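Local coordinates for protein aspartate aminotransferase, mitochondrial (Trypanosoma brucei brucei, PDB 4W5K) that probably transfers amino groups between L-aspartate and 2-oxoglutarate as a homodimeric aminotransferase that uses pyridoxal 5'-phosphate as cofactor, at residues A348-T353 and G372-S377; T183-T188 and E341-M346; R91-Q96 and R269-L274; V234-V239 and I259-A264; N119-P124 and M140-Y145. The protein carries 1 engineered substitution. All coordinates share one frame; numbering follows the deposited sequence.

In the fold
The five contacts fall into two groups on the aminotransferase fold. Interactions 3, 4 and 5 reach the large mixed sheet: 3 and 4 touch through neighbouring strands 92-97 and 255-260, centres about 10 Å apart, while 5 lies toward the other edge, its centre about 20 Å from that of 4. Interactions 1 and 2, centres about 12 Å apart, also touch. Along the chain, 5, 4 and 1 are short-range pairings in that order; 3 (91-96 to 269-274) and 2 (183-188 to 341-346) are long-range closures whose segments alternate. Distant parts of the chain thereby meet near the cofactor: a bound pyridoxal phosphate lies about 9 Å from the side chains of R373 and P124.

Interaction 1: A348-T353 and G372-S377. With EDO (1,2-ethanediol), chain E.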
# COMPACT_ATOMS: atom_id res chain seq x y z
N ALA A 348 12.74 -24.31 -4.40
CA ALA A 348 12.95 -25.74 -4.20
C ALA A 348 13.69 -26.00 -2.89
O ALA A 348 14.73 -25.40 -2.65
CB ALA A 348 13.75 -26.34 -5.38
N TYR A 349 13.17 -26.89 -2.05
CA TYR A 349 13.99 -27.34 -0.93
C TYR A 349 14.87 -28.47 -1.49
O TYR A 349 14.39 -29.55 -1.80
CB TYR A 349 13.14 -27.81 0.26
CG TYR A 349 13.16 -26.84 1.45
CD1 TYR A 349 13.21 -27.31 2.77
CD2 TYR A 349 13.15 -25.46 1.26
CE1 TYR A 349 13.22 -26.44 3.86
CE2 TYR A 349 13.18 -24.58 2.34
CZ TYR A 349 13.22 -25.08 3.64
OH TYR A 349 13.24 -24.19 4.71
N THR A 350 16.16 -28.18 -1.59
CA THR A 350 17.10 -29.08 -2.25
C THR A 350 17.50 -30.27 -1.39
O THR A 350 17.88 -31.31 -1.91
CB THR A 350 18.40 -28.35 -2.65
OG1 THR A 350 19.09 -27.88 -1.48
CG2 THR A 350 18.10 -27.15 -3.59
N GLY A 351 17.47 -30.10 -0.07
CA GLY A 351 17.98 -31.08 0.86
C GLY A 351 19.46 -30.93 1.11
O GLY A 351 20.08 -31.75 1.79
N LEU A 352 20.07 -29.89 0.55
CA LEU A 352 21.47 -29.62 0.85
C LEU A 352 21.57 -29.24 2.33
O LEU A 352 20.71 -28.53 2.85
CB LEU A 352 22.03 -28.52 -0.05
CG LEU A 352 22.13 -28.87 -1.54
CD1 LEU A 352 22.36 -27.65 -2.41
CD2 LEU A 352 23.24 -29.87 -1.78
N THR A 353 22.60 -29.73 3.00
CA THR A 353 22.79 -29.40 4.41
C THR A 353 23.41 -28.01 4.55
O THR A 353 23.93 -27.46 3.58
CB THR A 353 23.70 -30.42 5.12
OG1 THR A 353 25.04 -30.27 4.63
CG2 THR A 353 23.24 -31.85 4.83
N GLY A 372 18.85 -24.55 2.52
CA GLY A 372 18.89 -25.35 1.31
C GLY A 372 17.81 -24.98 0.30
O GLY A 372 17.59 -25.70 -0.68
N ARG A 373 17.13 -23.86 0.52
CA ARG A 373 16.17 -23.38 -0.47
C ARG A 373 16.90 -22.78 -1.66
O ARG A 373 17.73 -21.91 -1.51
CB ARG A 373 15.23 -22.30 0.11
CG ARG A 373 14.32 -21.70 -0.96
CD ARG A 373 13.65 -20.39 -0.51
NE ARG A 373 14.58 -19.30 -0.21
CZ ARG A 373 14.85 -18.27 -1.01
NH1 ARG A 373 14.31 -18.18 -2.22
NH2 ARG A 373 15.70 -17.33 -0.62
N ALA A 374 16.57 -23.26 -2.86
CA ALA A 374 17.14 -22.68 -4.07
C ALA A 374 16.01 -22.05 -4.86
O ALA A 374 14.96 -22.64 -5.04
CB ALA A 374 17.87 -23.74 -4.90
N ALA A 375 16.23 -20.82 -5.30
CA ALA A 375 15.31 -20.17 -6.21
C ALA A 375 15.70 -20.59 -7.61
O ALA A 375 16.72 -20.15 -8.13
CB ALA A 375 15.39 -18.66 -6.06
N VAL A 376 14.90 -21.46 -8.22
CA VAL A 376 15.32 -22.05 -9.49
C VAL A 376 15.14 -21.09 -10.67
O VAL A 376 15.69 -21.32 -11.75
CB VAL A 376 14.56 -23.37 -9.79
CG1 VAL A 376 14.90 -24.43 -8.72
CG2 VAL A 376 13.07 -23.16 -9.85
N SER A 377 14.40 -20.00 -10.47
CA SER A 377 14.34 -18.95 -11.49
C SER A 377 15.74 -18.39 -11.81
O SER A 377 15.96 -17.83 -12.89
CB SER A 377 13.41 -17.83 -11.04
OG SER A 377 13.74 -17.40 -9.73
C1 EDO E . 19.97 -34.42 -1.35
O1 EDO E . 18.64 -33.92 -1.17
C2 EDO E . 19.89 -35.60 -2.32
O2 EDO E . 18.92 -36.54 -1.84
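A348 and A374 form a hydrogen-bonded antiparallel pair in the small two-stranded sheet of strands 347-349 and 373-375, and Y349 with R373 forms the non-hydrogen-bonded pair beside it. Backbone bonds pair the strands: A348 N to A374 O measures 2.9 Å and A374 N to A348 O 2.8 Å. As strand 347-349 gives way to a turn, G372 O becomes a double acceptor. T350 N reaches G372 O at 3.0 Å from 36° above the carbonyl plane, whereas T350 OG1 donates to the same G372 O in that plane, on a lone pair, at 2.8 Å. T350 OG1 lies between its own backbone N and carbonyl carbon (chi1 64°), from where it also accepts from L352 N in an ST turn. Apolar contacts line the face of A348 and A374: T350 CG2 packs on A374 CB, and A348 CB meets V376 CG1. On the other face the side chains of Y349 and R373 cross at about a right angle; Y349 CE2 approaches R373 CB at 3.8 Å, and the R373 side chain comes within about 5 Å of that of N181, a cofactor-binding residue. Outside the pairing, a 1,2-ethanediol, probably from the crystallisation liquor, donates from O1 to T350 O at 2.8 Å.

Interaction 2: T183-T188 and E341-M346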
# COMPACT_ATOMS: atom_id res chain seq x y z
N THR A 183 9.28 -24.62 -0.06
CA THR A 183 9.75 -25.99 -0.36
C THR A 183 9.43 -26.47 -1.77
O THR A 183 10.12 -27.34 -2.29
CB THR A 183 9.16 -27.01 0.62
OG1 THR A 183 7.77 -27.20 0.30
CG2 THR A 183 9.30 -26.52 2.06
N GLY A 184 8.39 -25.90 -2.39
CA GLY A 184 7.92 -26.41 -3.66
C GLY A 184 7.06 -27.67 -3.52
O GLY A 184 6.54 -28.19 -4.50
N VAL A 185 6.89 -28.16 -2.29
CA VAL A 185 6.14 -29.40 -2.07
C VAL A 185 4.63 -29.13 -2.05
O VAL A 185 4.16 -28.39 -1.18
CB VAL A 185 6.56 -30.05 -0.75
CG1 VAL A 185 5.62 -31.24 -0.36
CG2 VAL A 185 8.02 -30.48 -0.84
N ASP A 186 3.89 -29.69 -3.02
CA ASP A 186 2.43 -29.49 -3.12
C ASP A 186 1.68 -30.82 -2.98
O ASP A 186 2.03 -31.80 -3.63
CB ASP A 186 2.01 -28.92 -4.48
CG ASP A 186 2.39 -27.48 -4.69
OD1 ASP A 186 2.77 -26.83 -3.69
OD2 ASP A 186 2.28 -27.03 -5.86
N PRO A 187 0.60 -30.82 -2.20
CA PRO A 187 -0.30 -31.99 -2.26
C PRO A 187 -0.95 -32.12 -3.64
O PRO A 187 -1.08 -31.11 -4.35
CB PRO A 187 -1.35 -31.70 -1.17
CG PRO A 187 -0.74 -30.56 -0.34
CD PRO A 187 0.07 -29.76 -1.33
N THR A 188 -1.29 -33.34 -4.03
CA THR A 188 -2.07 -33.59 -5.25
C THR A 188 -3.52 -33.21 -5.02
O THR A 188 -3.93 -32.97 -3.87
CB THR A 188 -2.02 -35.06 -5.66
OG1 THR A 188 -2.71 -35.83 -4.66
CG2 THR A 188 -0.57 -35.51 -5.74
N GLU A 341 12.14 -32.53 -9.30
CA GLU A 341 11.12 -32.60 -10.36
C GLU A 341 9.69 -32.72 -9.81
O GLU A 341 8.75 -32.31 -10.47
CB GLU A 341 11.41 -33.77 -11.32
CG GLU A 341 12.41 -33.45 -12.38
CD GLU A 341 12.54 -34.56 -13.42
OE1 GLU A 341 13.48 -35.38 -13.29
OE2 GLU A 341 11.70 -34.62 -14.35
N ARG A 342 9.55 -33.28 -8.61
CA ARG A 342 8.24 -33.47 -8.00
C ARG A 342 7.72 -32.15 -7.47
O ARG A 342 6.52 -31.85 -7.51
CB ARG A 342 8.30 -34.50 -6.87
CG ARG A 342 6.93 -34.93 -6.40
CD ARG A 342 7.01 -36.06 -5.37
NE ARG A 342 7.96 -37.09 -5.79
CZ ARG A 342 9.17 -37.28 -5.25
NH1 ARG A 342 9.60 -36.53 -4.24
NH2 ARG A 342 9.94 -38.25 -5.73
N GLN A 343 8.65 -31.36 -6.96
CA GLN A 343 8.33 -30.00 -6.47
C GLN A 343 7.86 -29.07 -7.60
O GLN A 343 8.22 -29.24 -8.76
CB GLN A 343 9.55 -29.42 -5.77
CG GLN A 343 9.88 -30.00 -4.41
CD GLN A 343 11.30 -29.66 -4.00
OE1 GLN A 343 11.97 -28.87 -4.67
NE2 GLN A 343 11.78 -30.26 -2.91
N VAL A 344 7.06 -28.06 -7.23
CA VAL A 344 6.43 -27.15 -8.19
C VAL A 344 6.76 -25.69 -7.86
O VAL A 344 6.64 -25.26 -6.73
CB VAL A 344 4.88 -27.35 -8.18
CG1 VAL A 344 4.17 -26.33 -9.07
CG2 VAL A 344 4.53 -28.78 -8.59
N GLY A 345 7.18 -24.95 -8.88
CA GLY A 345 7.35 -23.51 -8.74
C GLY A 345 8.79 -23.06 -8.58
O GLY A 345 9.74 -23.86 -8.72
N MET A 346 8.95 -21.77 -8.27
CA MET A 346 10.27 -21.13 -8.27
C MET A 346 11.18 -21.54 -7.13
O MET A 346 12.38 -21.37 -7.23
CB MET A 346 10.12 -19.61 -8.22
CG MET A 346 9.81 -18.99 -9.53
SD MET A 346 9.99 -17.20 -9.34
CE MET A 346 8.46 -16.73 -8.51
O HOH W 1 4.90 -31.43 -5.20
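The loop that leads into helix 189-201 of this aminotransferase contains an ST turn, T183 OG1 accepting from V185 N, and the residues of that turn receive the chain where it leaves helix 338-342. T183 OG1 is also hydrogen-bonded to H180 ND1. V344 N donates to G184 O at 2.8 Å, in the carbonyl plane and on a lone pair, with an N-H...O angle of 163°. Q343 CA adds a CH...O contact to the same oxygen. The CA atoms of G184 and Q343 are 4.6 Å apart, with no side chain on G184 between them. The Q343 side chain, extended beyond CG, runs past T183 O, with CD 3.1 Å from that oxygen. Its amide is held from outside: NE2 donates to Y349 O and OE1 accepts from R321 NH1. D186 crosses V344 at about a right angle and sets OD2 3.5 Å from V344 CB. The carboxylate is fixed by the backbone of the chain following strand 172-176, OD2 accepting from A179 N and OD1 from H180 N. A water joins the backbones farther along, taking a hydrogen bond from D186 N at 3.0 Å and giving one to R342 O at 2.9 Å.

Interaction 3: R91-Q96 and R269-L274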
# COMPACT_ATOMS: atom_id res chain seq x y z
N ARG A 91 -22.25 -13.85 -2.54
CA ARG A 91 -21.97 -14.06 -1.13
C ARG A 91 -20.49 -13.93 -0.82
O ARG A 91 -20.07 -14.16 0.32
CB ARG A 91 -22.55 -15.40 -0.63
CG ARG A 91 -22.06 -16.69 -1.23
CD ARG A 91 -22.99 -17.82 -0.69
NE ARG A 91 -22.50 -19.16 -1.02
CZ ARG A 91 -21.44 -19.73 -0.45
NH1 ARG A 91 -20.76 -19.09 0.50
NH2 ARG A 91 -21.07 -20.96 -0.83
N ILE A 92 -19.70 -13.48 -1.80
CA ILE A 92 -18.27 -13.28 -1.56
C ILE A 92 -17.90 -11.80 -1.42
O ILE A 92 -18.09 -10.98 -2.33
CB ILE A 92 -17.42 -13.92 -2.69
CG1 ILE A 92 -17.77 -15.39 -2.83
CG2 ILE A 92 -15.93 -13.80 -2.37
CD1 ILE A 92 -16.87 -16.14 -3.82
N ALA A 93 -17.35 -11.48 -0.25
CA ALA A 93 -16.86 -10.13 0.04
C ALA A 93 -15.43 -9.96 -0.48
O ALA A 93 -14.56 -10.74 -0.12
CB ALA A 93 -16.94 -9.86 1.55
N SER A 94 -15.17 -8.95 -1.30
CA SER A 94 -13.87 -8.84 -1.95
C SER A 94 -13.37 -7.42 -2.04
O SER A 94 -14.17 -6.47 -2.08
CB SER A 94 -13.91 -9.42 -3.39
OG SER A 94 -14.31 -10.79 -3.40
N CYS A 95 -12.05 -7.29 -2.10
CA CYS A 95 -11.42 -5.98 -2.34
C CYS A 95 -10.02 -6.13 -2.94
O CYS A 95 -9.38 -7.18 -2.89
CB CYS A 95 -11.34 -5.18 -1.02
SG CYS A 95 -10.19 -5.83 0.23
N GLN A 96 -9.56 -5.04 -3.53
CA GLN A 96 -8.19 -4.91 -3.98
C GLN A 96 -7.28 -4.74 -2.77
O GLN A 96 -7.68 -4.13 -1.77
CB GLN A 96 -8.08 -3.71 -4.93
CG GLN A 96 -6.66 -3.37 -5.39
CD GLN A 96 -6.63 -2.23 -6.41
OE1 GLN A 96 -7.66 -1.87 -6.97
NE2 GLN A 96 -5.45 -1.73 -6.70
N ARG A 269 -21.82 -6.55 4.71
CA ARG A 269 -21.34 -6.12 6.02
C ARG A 269 -19.82 -6.31 6.13
O ARG A 269 -19.15 -5.47 6.70
CB ARG A 269 -22.04 -6.86 7.17
CG ARG A 269 -23.56 -6.75 7.17
CD ARG A 269 -24.09 -5.41 7.69
NE ARG A 269 -25.54 -5.35 7.52
CZ ARG A 269 -26.39 -4.74 8.35
NH1 ARG A 269 -25.95 -4.11 9.44
NH2 ARG A 269 -27.68 -4.75 8.08
N LEU A 270 -19.27 -7.40 5.57
CA LEU A 270 -17.82 -7.58 5.63
C LEU A 270 -17.09 -6.56 4.72
O LEU A 270 -16.01 -6.10 5.07
CB LEU A 270 -17.40 -9.02 5.25
CG LEU A 270 -17.67 -10.09 6.31
CD1 LEU A 270 -16.97 -11.40 5.89
CD2 LEU A 270 -17.18 -9.67 7.67
N VAL A 271 -17.66 -6.22 3.57
CA VAL A 271 -16.97 -5.25 2.69
C VAL A 271 -16.91 -3.89 3.41
O VAL A 271 -15.90 -3.20 3.33
CB VAL A 271 -17.65 -5.10 1.30
CG1 VAL A 271 -17.09 -3.89 0.51
CG2 VAL A 271 -17.40 -6.36 0.47
N SER A 272 -17.96 -3.52 4.13
CA SER A 272 -17.90 -2.29 4.91
C SER A 272 -16.81 -2.35 5.96
O SER A 272 -16.15 -1.34 6.25
CB SER A 272 -19.25 -2.01 5.58
OG SER A 272 -20.24 -1.82 4.60
N GLN A 273 -16.64 -3.51 6.57
CA GLN A 273 -15.62 -3.66 7.59
C GLN A 273 -14.23 -3.66 6.97
O GLN A 273 -13.27 -3.21 7.60
CB GLN A 273 -15.85 -4.94 8.42
CG GLN A 273 -17.04 -4.84 9.37
CD GLN A 273 -16.87 -3.78 10.45
OE1 GLN A 273 -15.85 -3.73 11.15
NE2 GLN A 273 -17.89 -2.93 10.59
N LEU A 274 -14.11 -4.17 5.74
CA LEU A 274 -12.85 -4.09 4.99
C LEU A 274 -12.47 -2.63 4.79
O LEU A 274 -11.33 -2.24 5.01
CB LEU A 274 -12.93 -4.80 3.62
CG LEU A 274 -12.96 -6.32 3.65
CD1 LEU A 274 -13.33 -6.90 2.29
CD2 LEU A 274 -11.59 -6.84 4.10
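Strand 92-96 and helix 269-274 run nearly in the same direction, 25° apart, with their axes 7.6 Å from each other at closest approach and the CA atoms of A93 and V271 separated by 5.6 Å. No hydrogen bond crosses between them; the contact is apolar. A93 sits against two consecutive helix residues, its CB 3.8 Å from L270 CB and 3.7 Å from V271 CG2. V271 CG1 is anti to its backbone N (chi1 169°), which puts CG2, beside that nitrogen, over A93 and 3.8 Å from S94 N. This is a helix packed over one face of the large mixed sheet of the aminotransferase fold at its outermost strand: 92-97 ends the sheet on this side within the chain, and helix 264-282 follows its neighbour, strand 255-260. L270 and L274 accordingly also touch I259 and L257 of that neighbour, while L274 reaches I106 and L110 of helix 99-110. One turn beyond L270, L274 CD1 meets C95 SG at 3.9 Å. The side chain of S94, between A93 and C95, leaves the strand away from helix 269-274, and its hydroxyl is hydrogen-bonded to H258 ND1 and Q76 NE2.

Interaction 4: V234-V239 and I259-A264; sequences VPNLIV and ISTASA
The side-chain amide of N236 reaches S260 O across the strand pair and passes beside T261. N236 ND2 donates to S260 O at 2.9 Å, on a lone pair in the carbonyl plane, although the oxygen lies 20° out of the amide's own plane. T261 CG2 is 4.0 Å from N236 ND2. CG of N236 is anti to its carbonyl carbon (chi1 -56°), which carries the amide across to strand 255-260. The two segments are antiparallel neighbours in the large mixed sheet of the aminotransferase fold, meeting where strand 238-242 begins and strand 255-260 ends. S260 N donates to L237 O at 2.9 Å, an ordinary sheet bond, but the return bond departs from the regular ladder: L237 N is met by the hydroxyl S260 OG, 2.8 Å away, rather than by a backbone carbonyl. A water 2.7 Å from S260 OG lies within the same polar cluster. One residue along, I238 and I259 form a non-hydrogen-bonded pair with side chains on one face, I238 CG2 4.3 Å from I259 CG1. T261 also touches L270 of helix 264-282, while T261 O accepts from R91 NH1, tying this end of the pair to R91, just before edge strand 92-97. Between the strands, I259 CA makes a CH...O contact with L237 O at 3.3 Å.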
# COMPACT_ATOMS: atom_id res chain seq x y z
N VAL A 234 -17.53 -25.14 3.15
CA VAL A 234 -17.46 -24.46 4.44
C VAL A 234 -18.23 -23.13 4.38
O VAL A 234 -18.38 -22.56 3.31
CB VAL A 234 -15.98 -24.20 4.85
CG1 VAL A 234 -15.19 -25.52 4.93
CG2 VAL A 234 -15.28 -23.20 3.89
N PRO A 235 -18.73 -22.66 5.53
CA PRO A 235 -19.45 -21.39 5.66
C PRO A 235 -18.59 -20.18 5.27
O PRO A 235 -19.07 -19.31 4.55
CB PRO A 235 -19.81 -21.33 7.15
CG PRO A 235 -19.82 -22.77 7.58
CD PRO A 235 -18.74 -23.43 6.79
N ASN A 236 -17.35 -20.14 5.72
CA ASN A 236 -16.44 -19.04 5.38
C ASN A 236 -15.10 -19.56 4.90
O ASN A 236 -14.44 -20.32 5.62
CB ASN A 236 -16.21 -18.11 6.58
CG ASN A 236 -17.49 -17.56 7.16
OD1 ASN A 236 -17.99 -18.04 8.18
ND2 ASN A 236 -18.04 -16.55 6.51
N LEU A 237 -14.70 -19.11 3.70
CA LEU A 237 -13.37 -19.31 3.14
C LEU A 237 -12.70 -17.95 2.88
O LEU A 237 -13.35 -17.04 2.39
CB LEU A 237 -13.47 -20.11 1.83
CG LEU A 237 -12.30 -19.97 0.84
CD1 LEU A 237 -11.09 -20.79 1.32
CD2 LEU A 237 -12.73 -20.45 -0.56
N ILE A 238 -11.41 -17.83 3.20
CA ILE A 238 -10.66 -16.61 2.91
C ILE A 238 -9.62 -16.94 1.84
O ILE A 238 -8.99 -17.99 1.91
CB ILE A 238 -9.93 -16.05 4.14
CG1 ILE A 238 -10.90 -15.90 5.31
CG2 ILE A 238 -9.26 -14.68 3.83
CD1 ILE A 238 -10.64 -16.87 6.41
N VAL A 239 -9.45 -16.05 0.86
CA VAL A 239 -8.43 -16.25 -0.17
C VAL A 239 -7.61 -14.97 -0.34
O VAL A 239 -8.19 -13.91 -0.58
CB VAL A 239 -9.02 -16.63 -1.54
CG1 VAL A 239 -7.89 -16.91 -2.54
CG2 VAL A 239 -9.92 -17.88 -1.43
N ILE A 259 -13.56 -13.08 0.86
CA ILE A 259 -14.13 -13.85 1.96
C ILE A 259 -15.54 -14.32 1.61
O ILE A 259 -16.44 -13.51 1.40
CB ILE A 259 -14.22 -13.05 3.30
CG1 ILE A 259 -12.86 -12.40 3.66
CG2 ILE A 259 -14.77 -13.97 4.43
CD1 ILE A 259 -12.77 -10.93 3.20
N SER A 260 -15.75 -15.62 1.58
CA SER A 260 -17.10 -16.12 1.34
C SER A 260 -17.92 -16.10 2.62
O SER A 260 -17.38 -16.20 3.72
CB SER A 260 -17.09 -17.54 0.77
OG SER A 260 -16.59 -18.47 1.72
N THR A 261 -19.22 -15.92 2.46
CA THR A 261 -20.16 -15.81 3.56
C THR A 261 -21.46 -16.52 3.21
O THR A 261 -21.63 -17.03 2.11
CB THR A 261 -20.48 -14.34 3.91
OG1 THR A 261 -21.29 -13.76 2.88
CG2 THR A 261 -19.21 -13.54 4.10
N ALA A 262 -22.40 -16.53 4.14
CA ALA A 262 -23.66 -17.21 3.88
C ALA A 262 -24.61 -16.45 2.95
O ALA A 262 -25.57 -17.04 2.44
CB ALA A 262 -24.37 -17.51 5.19
N SER A 263 -24.38 -15.17 2.71
CA SER A 263 -25.40 -14.39 1.99
C SER A 263 -24.84 -13.09 1.45
O SER A 263 -23.78 -12.65 1.89
CB SER A 263 -26.59 -14.10 2.91
OG SER A 263 -26.26 -13.17 3.93
N ALA A 264 -25.54 -12.48 0.51
CA ALA A 264 -25.06 -11.20 -0.00
C ALA A 264 -25.07 -10.14 1.11
O ALA A 264 -24.20 -9.28 1.13
CB ALA A 264 -25.88 -10.74 -1.20
O HOH W 2 -18.03 -20.71 1.72

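Interaction 5: N119-P124 and M140-Y145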
# COMPACT_ATOMS: atom_id res chain seq x y z
N ASN A 119 -7.43 -16.21 18.09
CA ASN A 119 -6.09 -15.81 18.54
C ASN A 119 -4.96 -16.74 18.10
O ASN A 119 -3.81 -16.54 18.50
CB ASN A 119 -6.08 -15.68 20.06
CG ASN A 119 -6.60 -16.91 20.75
OD1 ASN A 119 -6.56 -18.01 20.19
ND2 ASN A 119 -7.11 -16.74 21.96
N ARG A 120 -5.27 -17.72 17.24
CA ARG A 120 -4.29 -18.69 16.76
C ARG A 120 -4.58 -19.00 15.28
O ARG A 120 -5.74 -18.94 14.85
CB ARG A 120 -4.34 -19.97 17.62
CG ARG A 120 -3.26 -20.95 17.28
CD ARG A 120 -3.49 -22.30 17.96
NE ARG A 120 -3.39 -22.26 19.42
CZ ARG A 120 -2.78 -23.19 20.14
NH1 ARG A 120 -2.20 -24.23 19.54
NH2 ARG A 120 -2.74 -23.10 21.47
N ILE A 121 -3.54 -19.25 14.49
CA ILE A 121 -3.72 -19.67 13.10
C ILE A 121 -2.68 -20.77 12.84
O ILE A 121 -1.54 -20.68 13.30
CB ILE A 121 -3.60 -18.50 12.10
CG1 ILE A 121 -3.83 -18.98 10.66
CG2 ILE A 121 -2.26 -17.80 12.26
CD1 ILE A 121 -3.96 -17.79 9.64
N TYR A 122 -3.10 -21.83 12.16
CA TYR A 122 -2.23 -22.98 11.92
C TYR A 122 -1.63 -22.87 10.52
O TYR A 122 -2.36 -22.62 9.56
CB TYR A 122 -2.99 -24.29 12.04
CG TYR A 122 -3.31 -24.70 13.46
CD1 TYR A 122 -4.31 -24.07 14.16
CD2 TYR A 122 -2.60 -25.73 14.08
CE1 TYR A 122 -4.62 -24.46 15.47
CE2 TYR A 122 -2.89 -26.11 15.38
CZ TYR A 122 -3.89 -25.47 16.07
OH TYR A 122 -4.19 -25.86 17.37
N GLY A 123 -0.32 -23.05 10.40
CA GLY A 123 0.33 -22.97 9.10
C GLY A 123 1.27 -24.16 8.94
O GLY A 123 1.58 -24.84 9.92
N PRO A 124 1.75 -24.41 7.71
CA PRO A 124 2.64 -25.57 7.55
C PRO A 124 3.93 -25.39 8.35
O PRO A 124 4.42 -24.25 8.49
CB PRO A 124 2.91 -25.62 6.03
CG PRO A 124 2.62 -24.22 5.53
CD PRO A 124 1.54 -23.66 6.46
N MET A 140 -2.79 -12.80 16.06
CA MET A 140 -2.82 -14.27 16.09
C MET A 140 -1.45 -14.89 16.07
O MET A 140 -0.57 -14.50 15.28
CB MET A 140 -3.64 -14.81 14.92
CG MET A 140 -5.12 -14.39 14.96
SD MET A 140 -5.81 -14.52 13.30
CE MET A 140 -6.07 -16.28 13.20
N GLU A 141 -1.29 -15.92 16.90
CA GLU A 141 -0.09 -16.74 16.92
C GLU A 141 -0.11 -17.84 15.85
O GLU A 141 -0.99 -18.69 15.83
CB GLU A 141 0.07 -17.38 18.30
CG GLU A 141 1.35 -18.15 18.45
CD GLU A 141 1.40 -18.92 19.75
OE1 GLU A 141 0.43 -18.84 20.53
OE2 GLU A 141 2.41 -19.62 19.98
N LEU A 142 0.85 -17.79 14.94
CA LEU A 142 1.01 -18.86 13.95
C LEU A 142 1.60 -20.10 14.59
O LEU A 142 2.64 -20.03 15.25
CB LEU A 142 1.88 -18.37 12.79
CG LEU A 142 2.13 -19.33 11.63
CD1 LEU A 142 0.86 -19.57 10.83
CD2 LEU A 142 3.20 -18.71 10.71
N THR A 143 0.92 -21.22 14.42
CA THR A 143 1.36 -22.46 15.05
C THR A 143 1.41 -23.57 14.00
O THR A 143 0.59 -23.61 13.09
CB THR A 143 0.44 -22.83 16.22
OG1 THR A 143 1.04 -23.86 17.01
CG2 THR A 143 -0.91 -23.29 15.72
N PRO A 144 2.40 -24.47 14.10
CA PRO A 144 2.58 -25.39 12.96
C PRO A 144 1.66 -26.61 12.88
O PRO A 144 1.17 -27.11 13.91
CB PRO A 144 4.03 -25.85 13.14
CG PRO A 144 4.22 -25.82 14.62
CD PRO A 144 3.52 -24.55 15.05
N TYR A 145 1.45 -27.09 11.65
CA TYR A 145 0.99 -28.47 11.40
C TYR A 145 2.04 -29.20 10.57
O TYR A 145 2.75 -28.58 9.77
CB TYR A 145 -0.38 -28.52 10.70
CG TYR A 145 -0.54 -27.77 9.39
CD1 TYR A 145 -0.02 -28.27 8.19
CD2 TYR A 145 -1.27 -26.59 9.33
CE1 TYR A 145 -0.19 -27.59 6.98
CE2 TYR A 145 -1.45 -25.90 8.12
CZ TYR A 145 -0.91 -26.40 6.96
OH TYR A 145 -1.09 -25.73 5.77
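T143 turns CG2 between its backbone N and carbonyl carbon, with OG1 opposite the nitrogen (chi1 -166°), and Y122 swings its ring alongside (chi1 -75°), which sets the methyl over the centre of the ring. In this conformer, one of two modelled for T143, the CH-pi contact puts T143 CG2 3.4 Å from the Y122 ring centroid, 12° off the normal, and R120 CD lies 3.6 Å from T143 CG2; as fixed contacts both are doubtful. The second aromatic, Y145, has one ring face against the backbone of G123 and P124: P124 CA stands 3.7 Å from the Y145 ring centroid, while Y122 CB lies at the edge, in plane. On the other face of the sheet, L142 CD1 packs 3.9 Å from I121 CG2 and 3.7 Å from G123 N, close over G123, which has no side chain. Five backbone bonds form the parallel ladder, among them I121 N to E141 O at 2.9 Å and T143 N to I121 O at 2.8 Å. Helix 129-137 connects the adjacent parallel strands 120-124 and 141-149 in a beta-alpha-beta unit. Y145 is held at both ends, its ring face on the G123-P124 backbone and its OH bonded to L174 O of strand 172-176, which implies a restrained ring.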